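Local coordinates for protein cellulase (PDB 6WQY) that probably hydrolyses internal beta-1,4-glucosidic bonds of cellulose and related glucans, this chain being the family 5 catalytic domain of a broad-specificity endoglucanase, at residues A[64-69]-A[358-363]; A[256-261]-A[325-330]; A[262-267]-A[352-357]; A[289-294]-A[332-337]. All blocks are in the same frame, centred on the assembly; numbering follows the deposited sequence.

Contact 1: residues A[64-69]-A[358-363]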
loop_
_atom_site.group_PDB
_atom_site.type_symbol
_atom_site.label_atom_id
_atom_site.label_comp_id
_atom_site.label_asym_id
_atom_site.label_seq_id
_atom_site.Cartn_x
_atom_site.Cartn_y
_atom_site.Cartn_z
ATOM N N PHE A 64 -15.879 -4.028 -6.926
ATOM C CA PHE A 64 -15.151 -5.145 -6.330
ATOM C C PHE A 64 -15.465 -6.452 -7.031
ATOM O O PHE A 64 -14.571 -7.287 -7.209
ATOM C CB PHE A 64 -15.388 -5.163 -4.821
ATOM C CG PHE A 64 -14.613 -4.090 -4.111
ATOM C CD1 PHE A 64 -15.060 -2.782 -4.084
ATOM C CD2 PHE A 64 -13.407 -4.388 -3.503
ATOM C CE1 PHE A 64 -14.312 -1.796 -3.460
ATOM C CE2 PHE A 64 -12.670 -3.425 -2.865
ATOM C CZ PHE A 64 -13.117 -2.124 -2.847
ATOM N N ASP A 65 -16.707 -6.633 -7.478
ATOM C CA ASP A 65 -17.030 -7.803 -8.275
ATOM C C ASP A 65 -16.211 -7.819 -9.557
ATOM O O ASP A 65 -15.719 -8.871 -9.986
ATOM C CB ASP A 65 -18.516 -7.788 -8.621
ATOM C CG ASP A 65 -19.423 -8.055 -7.439
ATOM O OD1 ASP A 65 -18.952 -8.450 -6.356
ATOM O OD2 ASP A 65 -20.653 -7.876 -7.607
ATOM N N ALA A 66 -16.051 -6.645 -10.181
ATOM C CA ALA A 66 -15.269 -6.544 -11.403
ATOM C C ALA A 66 -13.799 -6.845 -11.142
ATOM O O ALA A 66 -13.146 -7.502 -11.965
ATOM C CB ALA A 66 -15.443 -5.161 -12.032
ATOM N N LEU A 67 -13.253 -6.377 -10.015
ATOM C CA LEU A 67 -11.854 -6.668 -9.696
ATOM C C LEU A 67 -11.636 -8.172 -9.560
ATOM O O LEU A 67 -10.651 -8.723 -10.064
ATOM C CB LEU A 67 -11.465 -5.969 -8.398
ATOM C CG LEU A 67 -11.426 -4.446 -8.464
ATOM C CD1 LEU A 67 -11.284 -3.854 -7.082
ATOM C CD2 LEU A 67 -10.300 -3.961 -9.353
ATOM N N ALA A 68 -12.538 -8.850 -8.845
ATOM C CA ALA A 68 -12.425 -10.292 -8.675
ATOM C C ALA A 68 -12.589 -11.005 -10.009
ATOM O O ALA A 68 -11.826 -11.929 -10.328
ATOM C CB ALA A 68 -13.459 -10.781 -7.662
ATOM N N ASN A 69 -13.553 -10.578 -10.817
ATOM C CA ASN A 69 -13.736 -11.217 -12.117
ATOM C C ASN A 69 -12.517 -11.041 -13.009
ATOM O O ASN A 69 -12.215 -11.916 -13.824
ATOM C CB ASN A 69 -14.976 -10.655 -12.818
ATOM C CG ASN A 69 -16.265 -11.103 -12.166
ATOM O OD1 ASN A 69 -16.293 -12.088 -11.427
ATOM N ND2 ASN A 69 -17.348 -10.387 -12.448
ATOM N N ALA A 358 -5.838 4.941 -14.249
ATOM C CA ALA A 358 -7.085 4.204 -14.089
ATOM C C ALA A 358 -7.141 2.968 -14.977
ATOM O O ALA A 358 -6.886 3.042 -16.189
ATOM C CB ALA A 358 -8.260 5.118 -14.450
ATOM N N LEU A 359 -7.543 1.856 -14.388
ATOM C CA LEU A 359 -7.917 0.642 -15.106
ATOM C C LEU A 359 -9.416 0.401 -15.076
ATOM O O LEU A 359 -9.957 -0.169 -16.033
ATOM C CB LEU A 359 -7.206 -0.577 -14.516
ATOM C CG LEU A 359 -5.682 -0.501 -14.472
ATOM C CD1 LEU A 359 -5.110 -1.762 -13.811
ATOM C CD2 LEU A 359 -5.071 -0.296 -15.840
ATOM N N PHE A 360 -10.092 0.825 -14.004
ATOM C CA PHE A 360 -11.526 0.662 -13.861
ATOM C C PHE A 360 -12.158 1.990 -13.464
ATOM O O PHE A 360 -11.555 2.782 -12.721
ATOM C CB PHE A 360 -11.884 -0.311 -12.718
ATOM C CG PHE A 360 -11.337 -1.693 -12.889
ATOM C CD1 PHE A 360 -10.063 -1.998 -12.452
ATOM C CD2 PHE A 360 -12.093 -2.685 -13.471
ATOM C CE1 PHE A 360 -9.544 -3.268 -12.610
ATOM C CE2 PHE A 360 -11.584 -3.963 -13.626
ATOM C CZ PHE A 360 -10.306 -4.250 -13.188
ATOM N N ASN A 361 -13.391 2.212 -13.907
ATOM C CA ASN A 361 -14.228 3.221 -13.269
ATOM C C ASN A 361 -14.552 2.727 -11.857
ATOM O O ASN A 361 -15.040 1.605 -11.679
ATOM C CB ASN A 361 -15.497 3.442 -14.092
ATOM C CG ASN A 361 -16.366 4.542 -13.529
ATOM O OD1 ASN A 361 -16.927 4.395 -12.442
ATOM N ND2 ASN A 361 -16.482 5.642 -14.247
ATOM N N HIS A 362 -14.247 3.549 -10.834
ATOM C CA HIS A 362 -14.343 3.100 -9.456
ATOM C C HIS A 362 -15.778 2.929 -8.975
ATOM O O HIS A 362 -15.988 2.339 -7.910
ATOM C CB HIS A 362 -13.609 4.066 -8.523
ATOM C CG HIS A 362 -12.118 4.027 -8.641
ATOM N ND1 HIS A 362 -11.314 4.596 -7.674
ATOM C CD2 HIS A 362 -11.278 3.506 -9.571
ATOM C CE1 HIS A 362 -10.045 4.438 -8.003
ATOM N NE2 HIS A 362 -9.994 3.779 -9.151
ATOM N N ALA A 363 -16.756 3.425 -9.724
ATOM C CA ALA A 363 -18.153 3.279 -9.352
ATOM C C ALA A 363 -18.892 2.242 -10.182
ATOM O O ALA A 363 -19.717 1.495 -9.640
ATOM C CB ALA A 363 -18.876 4.625 -9.479
#
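Leu67 lays its CD2 methyl on the ring of Phe360 in a CH-pi contact. That carbon sits 3.9 Å from the centroid of the Phe360 ring, 29° off the normal, so it covers the face but is shifted toward the side where CE1 lies, and Leu67 CD2 comes within 3.4 Å of Phe360 CE1. With CG of Phe360 anti to its own carbonyl carbon (chi1 -60°), the ring leaves the loop and reaches for the helix.

The remaining apolar touch is lighter. Ala66 CB lies 4.3 Å from Phe360 CE2, so two successive residues of the helix receive one ring.

The two segments are joined by apolar packing; within the loop, Asn361 OD1 accepts a hydrogen bond from the backbone N of Ala363 at 2.9 Å, an Asx turn just past the aromatic anchor.

In the (beta/alpha)8 barrel the contact hangs the loop after strand 342-346 on helix 61-70. Trp35 of strand 34-37 packs on both partners, touching Leu67 and meeting the Phe360 ring nearly at right angles. Ile375 of helix 371-383 also packs on Phe360, while His362, through Asp346 and Gln40, ties the loop to the end of strand 342-346 and to the chain after strand 34-37.

Contact 2: residues A[256-261]-A[325-330]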
loop_
_atom_site.group_PDB
_atom_site.type_symbol
_atom_site.label_atom_id
_atom_site.label_comp_id
_atom_site.label_asym_id
_atom_site.label_seq_id
_atom_site.Cartn_x
_atom_site.Cartn_y
_atom_site.Cartn_z
ATOM N N ILE A 256 10.211 7.293 -11.111
ATOM C CA ILE A 256 8.941 8.010 -11.076
ATOM C C ILE A 256 8.780 8.960 -12.252
ATOM O O ILE A 256 7.654 9.196 -12.710
ATOM C CB ILE A 256 8.757 8.709 -9.713
ATOM C CG1 ILE A 256 7.358 9.312 -9.578
ATOM C CG2 ILE A 256 9.817 9.766 -9.494
ATOM C CD1 ILE A 256 6.242 8.302 -9.509
ATOM N N ASP A 257 9.868 9.539 -12.763
ATOM C CA ASP A 257 9.709 10.415 -13.917
ATOM C C ASP A 257 9.062 9.681 -15.085
ATOM O O ASP A 257 8.312 10.292 -15.855
ATOM C CB ASP A 257 11.062 10.994 -14.344
ATOM C CG ASP A 257 11.552 12.091 -13.411
ATOM O OD1 ASP A 257 10.814 12.472 -12.473
ATOM O OD2 ASP A 257 12.690 12.569 -13.615
ATOM N N TYR A 258 9.348 8.390 -15.235
ATOM C CA TYR A 258 8.718 7.577 -16.276
ATOM C C TYR A 258 7.327 7.095 -15.847
ATOM O O TYR A 258 6.343 7.234 -16.590
ATOM C CB TYR A 258 9.613 6.377 -16.647
ATOM C CG TYR A 258 8.883 5.412 -17.561
ATOM C CD1 TYR A 258 8.537 5.787 -18.849
ATOM C CD2 TYR A 258 8.495 4.153 -17.125
ATOM C CE1 TYR A 258 7.825 4.942 -19.670
ATOM C CE2 TYR A 258 7.793 3.290 -17.950
ATOM C CZ TYR A 258 7.450 3.696 -19.222
ATOM O OH TYR A 258 6.733 2.847 -20.032
ATOM N N THR A 259 7.213 6.535 -14.645
ATOM C CA THR A 259 5.968 5.863 -14.295
ATOM C C THR A 259 4.817 6.837 -14.096
ATOM O O THR A 259 3.672 6.471 -14.374
ATOM C CB THR A 259 6.154 4.963 -13.073
ATOM O OG1 THR A 259 6.634 5.761 -11.988
ATOM C CG2 THR A 259 7.117 3.825 -13.364
ATOM N N GLU A 260 5.072 8.057 -13.621
ATOM C CA GLU A 260 4.015 9.049 -13.503
ATOM C C GLU A 260 4.036 10.073 -14.638
ATOM O O GLU A 260 3.068 10.822 -14.795
ATOM C CB GLU A 260 4.071 9.761 -12.145
ATOM C CG GLU A 260 2.856 10.641 -11.898
ATOM C CD GLU A 260 2.607 10.930 -10.437
ATOM O OE1 GLU A 260 3.581 11.177 -9.718
ATOM O OE2 GLU A 260 1.433 10.903 -10.012
ATOM N N ASN A 261 5.103 10.128 -15.424
ATOM C CA ASN A 261 5.130 10.918 -16.660
ATOM C C ASN A 261 4.920 12.411 -16.404
ATOM O O ASN A 261 4.218 13.087 -17.157
ATOM C CB ASN A 261 4.102 10.395 -17.669
ATOM C CG ASN A 261 4.313 10.949 -19.068
ATOM O OD1 ASN A 261 5.445 11.152 -19.502
ATOM N ND2 ASN A 261 3.214 11.198 -19.781
ATOM N N LEU A 325 3.397 -1.577 -20.844
ATOM C CA LEU A 325 3.013 -2.952 -20.546
ATOM C C LEU A 325 4.235 -3.792 -20.228
ATOM O O LEU A 325 4.200 -4.634 -19.329
ATOM C CB LEU A 325 2.191 -3.553 -21.679
ATOM C CG LEU A 325 0.721 -3.159 -21.643
ATOM C CD1 LEU A 325 0.491 -1.692 -21.942
ATOM C CD2 LEU A 325 -0.091 -4.026 -22.597
ATOM N N TYR A 326 5.333 -3.582 -20.964
ATOM C CA TYR A 326 6.581 -4.272 -20.650
ATOM C C TYR A 326 7.050 -3.944 -19.234
ATOM O O TYR A 326 7.391 -4.849 -18.468
ATOM C CB TYR A 326 7.651 -3.942 -21.700
ATOM C CG TYR A 326 9.032 -4.413 -21.301
ATOM C CD1 TYR A 326 9.277 -5.746 -21.001
ATOM C CD2 TYR A 326 10.084 -3.521 -21.198
ATOM C CE1 TYR A 326 10.525 -6.174 -20.610
ATOM C CE2 TYR A 326 11.340 -3.933 -20.803
ATOM C CZ TYR A 326 11.554 -5.266 -20.510
ATOM O OH TYR A 326 12.801 -5.709 -20.120
ATOM N N TYR A 327 7.070 -2.661 -18.877
ATOM C CA TYR A 327 7.455 -2.263 -17.527
ATOM C C TYR A 327 6.610 -2.979 -16.479
ATOM O O TYR A 327 7.139 -3.556 -15.518
ATOM C CB TYR A 327 7.314 -0.734 -17.378
ATOM C CG TYR A 327 7.572 -0.255 -15.966
ATOM C CD1 TYR A 327 8.860 0.052 -15.543
ATOM C CD2 TYR A 327 6.542 -0.143 -15.053
ATOM C CE1 TYR A 327 9.112 0.462 -14.245
ATOM C CE2 TYR A 327 6.787 0.270 -13.754
ATOM C CZ TYR A 327 8.060 0.564 -13.357
ATOM O OH TYR A 327 8.265 0.958 -12.046
ATOM N N LEU A 328 5.283 -2.942 -16.626
ATOM C CA LEU A 328 4.414 -3.543 -15.621
ATOM C C LEU A 328 4.595 -5.044 -15.554
ATOM O O LEU A 328 4.608 -5.626 -14.462
ATOM C CB LEU A 328 2.961 -3.167 -15.907
ATOM C CG LEU A 328 2.613 -1.695 -15.678
ATOM C CD1 LEU A 328 1.215 -1.411 -16.162
ATOM C CD2 LEU A 328 2.729 -1.326 -14.203
ATOM N N GLU A 329 4.741 -5.694 -16.709
ATOM C CA GLU A 329 4.981 -7.132 -16.728
ATOM C C GLU A 329 6.313 -7.454 -16.067
ATOM O O GLU A 329 6.410 -8.390 -15.257
ATOM C CB GLU A 329 4.929 -7.656 -18.170
ATOM C CG GLU A 329 4.792 -9.167 -18.276
ATOM C CD GLU A 329 4.569 -9.679 -19.696
ATOM O OE1 GLU A 329 4.498 -8.913 -20.671
ATOM O OE2 GLU A 329 4.517 -10.929 -19.847
ATOM N N TYR A 330 7.347 -6.668 -16.373
ATOM C CA TYR A 330 8.667 -6.914 -15.804
ATOM C C TYR A 330 8.657 -6.751 -14.288
ATOM O O TYR A 330 9.235 -7.574 -13.551
ATOM C CB TYR A 330 9.697 -5.968 -16.426
ATOM C CG TYR A 330 11.101 -6.390 -16.105
ATOM C CD1 TYR A 330 11.738 -5.959 -14.958
ATOM C CD2 TYR A 330 11.776 -7.262 -16.934
ATOM C CE1 TYR A 330 13.014 -6.376 -14.654
ATOM C CE2 TYR A 330 13.053 -7.684 -16.638
ATOM C CZ TYR A 330 13.663 -7.243 -15.494
ATOM O OH TYR A 330 14.933 -7.659 -15.177
#
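Thr259 and Tyr327 form the tight part of this contact. The methyl CG2 of Thr259 reaches across the phenol end of Tyr327, 3.4 Å from both OH and CZ of that ring, the two side chains crossing at about a right angle. Thr259 sends its methyl to the tyrosine because CG2 is anti to the carbonyl carbon; its OG1 (chi1 57°) is turned elsewhere, to the carbonyl O of Tyr253. The hydroxyl of Tyr327 is likewise engaged with the carbonyl O of Asp254, so both buried polar ends are satisfied by the chain just ahead of helix 256-259.

The Tyr258 side is looser. Its ring points an edge at the face of Tyr327 in a T-shaped pair, centroids 5.8 Å apart and planes at 67°, with CE2 of Tyr258 no nearer than 4.1 Å to CG of Tyr327. Trp269 joins both rings and completes an aromatic cluster. Away from it, Ile256 and Asp257 occupy the solvent side of the short helix, whereas Glu329 turns to helix 371-383.

A leucine in place of Tyr327 would probably leave the carbonyl of Asp254 without its hydroxyl partner and the edge of Tyr258 without an aromatic face to meet.

Such packing belongs to the (beta/alpha)8 barrel: the loop after strand 246-251, carrying an extra short helix, rests on the helix that follows the next strand, 305-310.

Contact 3: residues A[262-267]-A[352-357]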
loop_
_atom_site.group_PDB
_atom_site.type_symbol
_atom_site.label_atom_id
_atom_site.label_comp_id
_atom_site.label_asym_id
_atom_site.label_seq_id
_atom_site.Cartn_x
_atom_site.Cartn_y
_atom_site.Cartn_z
ATOM N N ALA A 262 5.554 12.943 -15.355
ATOM C CA ALA A 262 5.271 14.312 -14.925
ATOM C C ALA A 262 5.454 15.319 -16.056
ATOM O O ALA A 262 4.525 16.059 -16.401
ATOM C CB ALA A 262 6.148 14.682 -13.723
ATOM N N ASP A 263 6.652 15.382 -16.632
ATOM C CA ASP A 263 6.962 16.392 -17.640
ATOM C C ASP A 263 6.682 15.921 -19.065
ATOM O O ASP A 263 7.087 16.597 -20.016
ATOM C CB ASP A 263 8.413 16.859 -17.509
ATOM C CG ASP A 263 8.609 18.296 -17.977
ATOM O OD1 ASP A 263 7.637 19.084 -17.927
ATOM O OD2 ASP A 263 9.733 18.636 -18.404
ATOM N N ASN A 264 5.993 14.791 -19.225
ATOM C CA ASN A 264 5.569 14.274 -20.527
ATOM C C ASN A 264 6.715 14.245 -21.538
ATOM O O ASN A 264 6.564 14.641 -22.697
ATOM C CB ASN A 264 4.363 15.051 -21.072
ATOM C CG ASN A 264 3.599 14.273 -22.126
ATOM O OD1 ASN A 264 3.490 13.050 -22.062
ATOM N ND2 ASN A 264 3.072 14.987 -23.117
ATOM N N ILE A 265 7.869 13.752 -21.100
ATOM C CA ILE A 265 9.031 13.649 -21.965
ATOM C C ILE A 265 9.612 12.235 -22.040
ATOM O O ILE A 265 10.326 11.937 -23.006
ATOM C CB ILE A 265 10.133 14.650 -21.565
ATOM C CG1 ILE A 265 10.485 14.450 -20.091
ATOM C CG2 ILE A 265 9.683 16.079 -21.841
ATOM C CD1 ILE A 265 11.603 15.326 -19.594
ATOM N N TYR A 266 9.356 11.372 -21.064
ATOM C CA TYR A 266 9.942 10.028 -21.044
ATOM C C TYR A 266 8.843 9.038 -21.397
ATOM O O TYR A 266 7.998 8.713 -20.561
ATOM C CB TYR A 266 10.521 9.713 -19.673
ATOM C CG TYR A 266 11.556 10.699 -19.205
ATOM C CD1 TYR A 266 12.620 11.063 -20.016
ATOM C CD2 TYR A 266 11.467 11.269 -17.944
ATOM C CE1 TYR A 266 13.570 11.968 -19.582
ATOM C CE2 TYR A 266 12.410 12.174 -17.501
ATOM C CZ TYR A 266 13.459 12.519 -18.324
ATOM O OH TYR A 266 14.399 13.420 -17.879
ATOM N N SER A 267 8.879 8.532 -22.629
ATOM C CA SER A 267 7.837 7.656 -23.139
ATOM C C SER A 267 8.285 6.211 -23.310
ATOM O O SER A 267 7.463 5.370 -23.683
ATOM C CB SER A 267 7.319 8.184 -24.483
ATOM O OG SER A 267 8.377 8.281 -25.429
ATOM N N THR A 352 -8.591 9.999 -18.997
ATOM C CA THR A 352 -8.089 10.882 -20.037
ATOM C C THR A 352 -6.770 11.501 -19.598
ATOM O O THR A 352 -6.365 11.406 -18.438
ATOM C CB THR A 352 -9.085 12.010 -20.342
ATOM O OG1 THR A 352 -9.176 12.889 -19.208
ATOM C CG2 THR A 352 -10.457 11.443 -20.665
ATOM N N GLY A 353 -6.091 12.130 -20.543
ATOM C CA GLY A 353 -4.876 12.847 -20.238
ATOM C C GLY A 353 -3.654 11.959 -20.274
ATOM O O GLY A 353 -3.693 10.787 -20.671
ATOM N N THR A 354 -2.542 12.544 -19.843
ATOM C CA THR A 354 -1.231 11.927 -19.971
ATOM C C THR A 354 -0.713 11.344 -18.667
ATOM O O THR A 354 0.438 10.895 -18.617
ATOM C CB THR A 354 -0.224 12.944 -20.523
ATOM O OG1 THR A 354 -0.104 14.045 -19.611
ATOM C CG2 THR A 354 -0.664 13.456 -21.888
ATOM N N GLN A 355 -1.523 11.344 -17.608
ATOM C CA GLN A 355 -1.079 10.831 -16.317
ATOM C C GLN A 355 -2.168 9.987 -15.675
ATOM O O GLN A 355 -2.416 10.085 -14.465
ATOM C CB GLN A 355 -0.656 11.966 -15.383
ATOM C CG GLN A 355 0.528 12.780 -15.877
ATOM C CD GLN A 355 1.046 13.738 -14.820
ATOM O OE1 GLN A 355 2.031 13.456 -14.136
ATOM N NE2 GLN A 355 0.375 14.875 -14.674
ATOM N N SER A 356 -2.846 9.159 -16.466
ATOM C CA SER A 356 -3.959 8.366 -15.965
ATOM C C SER A 356 -3.485 6.989 -15.516
ATOM O O SER A 356 -2.921 6.221 -16.310
ATOM C CB SER A 356 -5.059 8.201 -17.006
ATOM O OG SER A 356 -6.073 7.354 -16.479
ATOM N N TRP A 357 -3.747 6.678 -14.249
ATOM C CA TRP A 357 -3.491 5.372 -13.674
ATOM C C TRP A 357 -4.694 4.447 -13.780
ATOM O O TRP A 357 -4.598 3.276 -13.414
ATOM C CB TRP A 357 -3.180 5.511 -12.174
ATOM C CG TRP A 357 -2.072 6.435 -11.805
ATOM C CD1 TRP A 357 -2.161 7.776 -11.585
ATOM C CD2 TRP A 357 -0.699 6.085 -11.569
ATOM N NE1 TRP A 357 -0.936 8.283 -11.242
ATOM C CE2 TRP A 357 -0.020 7.269 -11.217
ATOM C CE3 TRP A 357 0.018 4.892 -11.615
ATOM C CZ2 TRP A 357 1.333 7.299 -10.926
ATOM C CZ3 TRP A 357 1.369 4.926 -11.308
ATOM C CH2 TRP A 357 2.011 6.122 -10.980
HETATM O O HOH W 1 2.242 14.563 -18.275
#
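Asn264 and Thr354 face each other at the surface, their side chains crossing at about a right angle. OD1 of Asn264 stops 4.0 Å from CB of Thr354, a van der Waals approach; the bond it makes is to ND2 of Asn261, which also binds the backbone O of Thr354. One amide thus staples the two loops. With CG of Asn264 anti to the backbone N (chi1 -160°), its amide swings over to Thr354 and to the Asn261 side chain.

Both loops rise from the C-terminal end of the (beta/alpha)8 barrel, the end that holds the active site in family 5 enzymes: residues 262-267 belong to the excursion that follows strand 246-251. Residues 352-357 lie in the one that follows strand 342-346.

Gln355 stretches its extended side chain toward Ala262 and packs its end against the backbone there, also touching Glu260. The backbone of Ala262 is thus approached by a side chain, while its methyl points away from the partner loop.

Thr354 and Ala262 are further joined by a water. OG1 of Thr354 lies 2.7 Å from the water oxygen. The same water donates a weak bond to the backbone O of Ala262, 3.3 Å from water oxygen to carbonyl oxygen.

Contact 4: residues A[289-294]-A[332-337]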
loop_
_atom_site.group_PDB
_atom_site.type_symbol
_atom_site.label_atom_id
_atom_site.label_comp_id
_atom_site.label_asym_id
_atom_site.label_seq_id
_atom_site.Cartn_x
_atom_site.Cartn_y
_atom_site.Cartn_z
ATOM N N GLY A 289 17.741 -5.150 -8.721
ATOM C CA GLY A 289 18.652 -4.750 -7.665
ATOM C C GLY A 289 17.938 -4.310 -6.404
ATOM O O GLY A 289 18.341 -4.651 -5.286
ATOM N N GLN A 290 16.875 -3.524 -6.558
ATOM C CA GLN A 290 16.116 -3.071 -5.400
ATOM C C GLN A 290 15.355 -4.222 -4.766
ATOM O O GLN A 290 15.308 -4.336 -3.534
ATOM C CB GLN A 290 15.175 -1.943 -5.808
ATOM C CG GLN A 290 15.891 -0.676 -6.224
ATOM C CD GLN A 290 16.790 -0.157 -5.124
ATOM O OE1 GLN A 290 17.984 -0.444 -5.102
ATOM N NE2 GLN A 290 16.216 0.603 -4.201
ATOM N N PHE A 291 14.721 -5.067 -5.578
ATOM C CA PHE A 291 13.973 -6.174 -4.991
ATOM C C PHE A 291 14.922 -7.183 -4.335
ATOM O O PHE A 291 14.543 -7.832 -3.344
ATOM C CB PHE A 291 13.060 -6.842 -6.021
ATOM C CG PHE A 291 11.908 -5.989 -6.493
ATOM C CD1 PHE A 291 11.719 -4.690 -6.067
ATOM C CD2 PHE A 291 10.996 -6.520 -7.388
ATOM C CE1 PHE A 291 10.650 -3.933 -6.540
ATOM C CE2 PHE A 291 9.936 -5.774 -7.868
ATOM C CZ PHE A 291 9.764 -4.486 -7.448
ATOM N N ALA A 292 16.158 -7.311 -4.852
ATOM C CA ALA A 292 17.147 -8.183 -4.222
ATOM C C ALA A 292 17.473 -7.718 -2.811
ATOM O O ALA A 292 17.749 -8.548 -1.931
ATOM C CB ALA A 292 18.412 -8.246 -5.074
ATOM N N LYS A 293 17.461 -6.403 -2.565
ATOM C CA LYS A 293 17.707 -5.914 -1.207
ATOM C C LYS A 293 16.601 -6.370 -0.272
ATOM O O LYS A 293 16.863 -6.799 0.861
ATOM C CB LYS A 293 17.815 -4.387 -1.207
ATOM C CG LYS A 293 18.987 -3.844 -1.996
ATOM C CD LYS A 293 18.981 -2.329 -2.094
ATOM C CE LYS A 293 20.151 -1.823 -2.906
ATOM N NZ LYS A 293 20.052 -0.361 -3.197
ATOM N N MET A 294 15.352 -6.287 -0.733
ATOM C CA MET A 294 14.232 -6.743 0.080
ATOM C C MET A 294 14.308 -8.243 0.330
ATOM O O MET A 294 14.000 -8.717 1.435
ATOM C CB MET A 294 12.909 -6.410 -0.615
ATOM C CG MET A 294 12.595 -4.925 -0.668
ATOM S SD MET A 294 12.394 -4.139 0.968
ATOM C CE MET A 294 10.878 -4.925 1.508
ATOM N N CYS A 332 6.030 -6.894 -12.205
ATOM C CA CYS A 332 5.220 -7.909 -11.530
ATOM C C CYS A 332 5.932 -9.258 -11.482
ATOM O O CYS A 332 5.870 -9.960 -10.463
ATOM C CB CYS A 332 3.842 -8.030 -12.166
ATOM S SG CYS A 332 2.737 -6.652 -11.778
ATOM N N LYS A 333 6.610 -9.635 -12.566
ATOM C CA LYS A 333 7.362 -10.886 -12.563
ATOM C C LYS A 333 8.511 -10.831 -11.562
ATOM O O LYS A 333 8.770 -11.814 -10.851
ATOM C CB LYS A 333 7.854 -11.183 -13.977
ATOM C CG LYS A 333 8.709 -12.437 -14.102
ATOM C CD LYS A 333 7.987 -13.673 -13.587
ATOM C CE LYS A 333 8.793 -14.935 -13.870
ATOM N NZ LYS A 333 8.352 -16.079 -13.026
ATOM N N ALA A 334 9.198 -9.690 -11.467
ATOM C CA ALA A 334 10.260 -9.544 -10.485
ATOM C C ALA A 334 9.701 -9.589 -9.073
ATOM O O ALA A 334 10.302 -10.205 -8.180
ATOM C CB ALA A 334 11.036 -8.259 -10.735
ATOM N N ALA A 335 8.554 -8.951 -8.839
ATOM C CA ALA A 335 7.939 -9.022 -7.521
ATOM C C ALA A 335 7.694 -10.476 -7.124
ATOM O O ALA A 335 8.037 -10.902 -6.011
ATOM C CB ALA A 335 6.635 -8.223 -7.519
ATOM N N LYS A 336 7.112 -11.261 -8.027
ATOM C CA LYS A 336 6.898 -12.679 -7.753
ATOM C C LYS A 336 8.217 -13.381 -7.460
ATOM O O LYS A 336 8.330 -14.151 -6.494
ATOM C CB LYS A 336 6.186 -13.321 -8.944
ATOM C CG LYS A 336 5.957 -14.814 -8.819
ATOM C CD LYS A 336 5.037 -15.152 -7.673
ATOM C CE LYS A 336 4.671 -16.628 -7.671
ATOM N NZ LYS A 336 3.894 -16.967 -6.453
ATOM N N ASP A 337 9.227 -13.145 -8.300
ATOM C CA ASP A 337 10.506 -13.831 -8.141
ATOM C C ASP A 337 11.209 -13.481 -6.835
ATOM O O ASP A 337 12.001 -14.287 -6.326
ATOM C CB ASP A 337 11.430 -13.488 -9.307
ATOM C CG ASP A 337 11.002 -14.119 -10.617
ATOM O OD1 ASP A 337 10.189 -15.066 -10.608
ATOM O OD2 ASP A 337 11.510 -13.663 -11.664
#
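Lys293 NZ, two residues on from the Phe291 that packs against Ala334 and Ala335, is gripped by two groups. Gln290 OE1 takes it at 2.8 Å, on a lone pair in the carbonyl plane, and Asp229 OD1 pairs with it as a salt bridge. NE2 of Gln290 binds the other carboxylate oxygen of Asp229, so this face of helix 284-299 is pinned beside helix 228-234.

Phe291 leaves the helix by a different face and is the one residue of 289-294 that touches segment 332-337. Its ring comes in edge-on: CD2 lies 3.8 Å from CB of Ala334, and CE2 lies 3.6 Å from the backbone N of Ala335 and 4.1 Å from its CB. The turn of the ring about CB-CG (chi2 2°) presents this CD2-CE2 edge, not a face, to the peptide joining the two alanines. With such small side chains opposite, the CA atoms of Phe291 and Ala335 approach to 7.1 Å.

Ile307 touches Phe291 from the barrel side and Phe252 meets it edge-to-face. Cut back to an alanine, Phe291 is likely to leave a gap between the two helices and take away part of the cover over Ala334 and Ala335.

This is the packing of adjacent outer helices in a (beta/alpha)8 barrel: 284-299 and 318-337 stand side by side, consecutive around the ring, over strand 305-310, which lies between them in sequence.

From the N terminus, helix 61-70 opens contact 1, whose partner comes only after the last barrel strand, so it closes the longest loop and the other three contacts nest inside it. Residues 256-261 open contact 2 and, directly after them, 262-267 open contact 3; residues 289-294 then open contact 4. Helix 318-337 closes contact 2 and then contact 4, which therefore cross, while 352-357 closes contact 3, crossing contact 2 and enclosing contact 4. That loop runs straight on into contact 1. Together they tie the first and last parts of the barrel, two C-terminal-end loops, and the neighbouring helices 284-299 and 318-337. Contacts 2 and 3 touch directly.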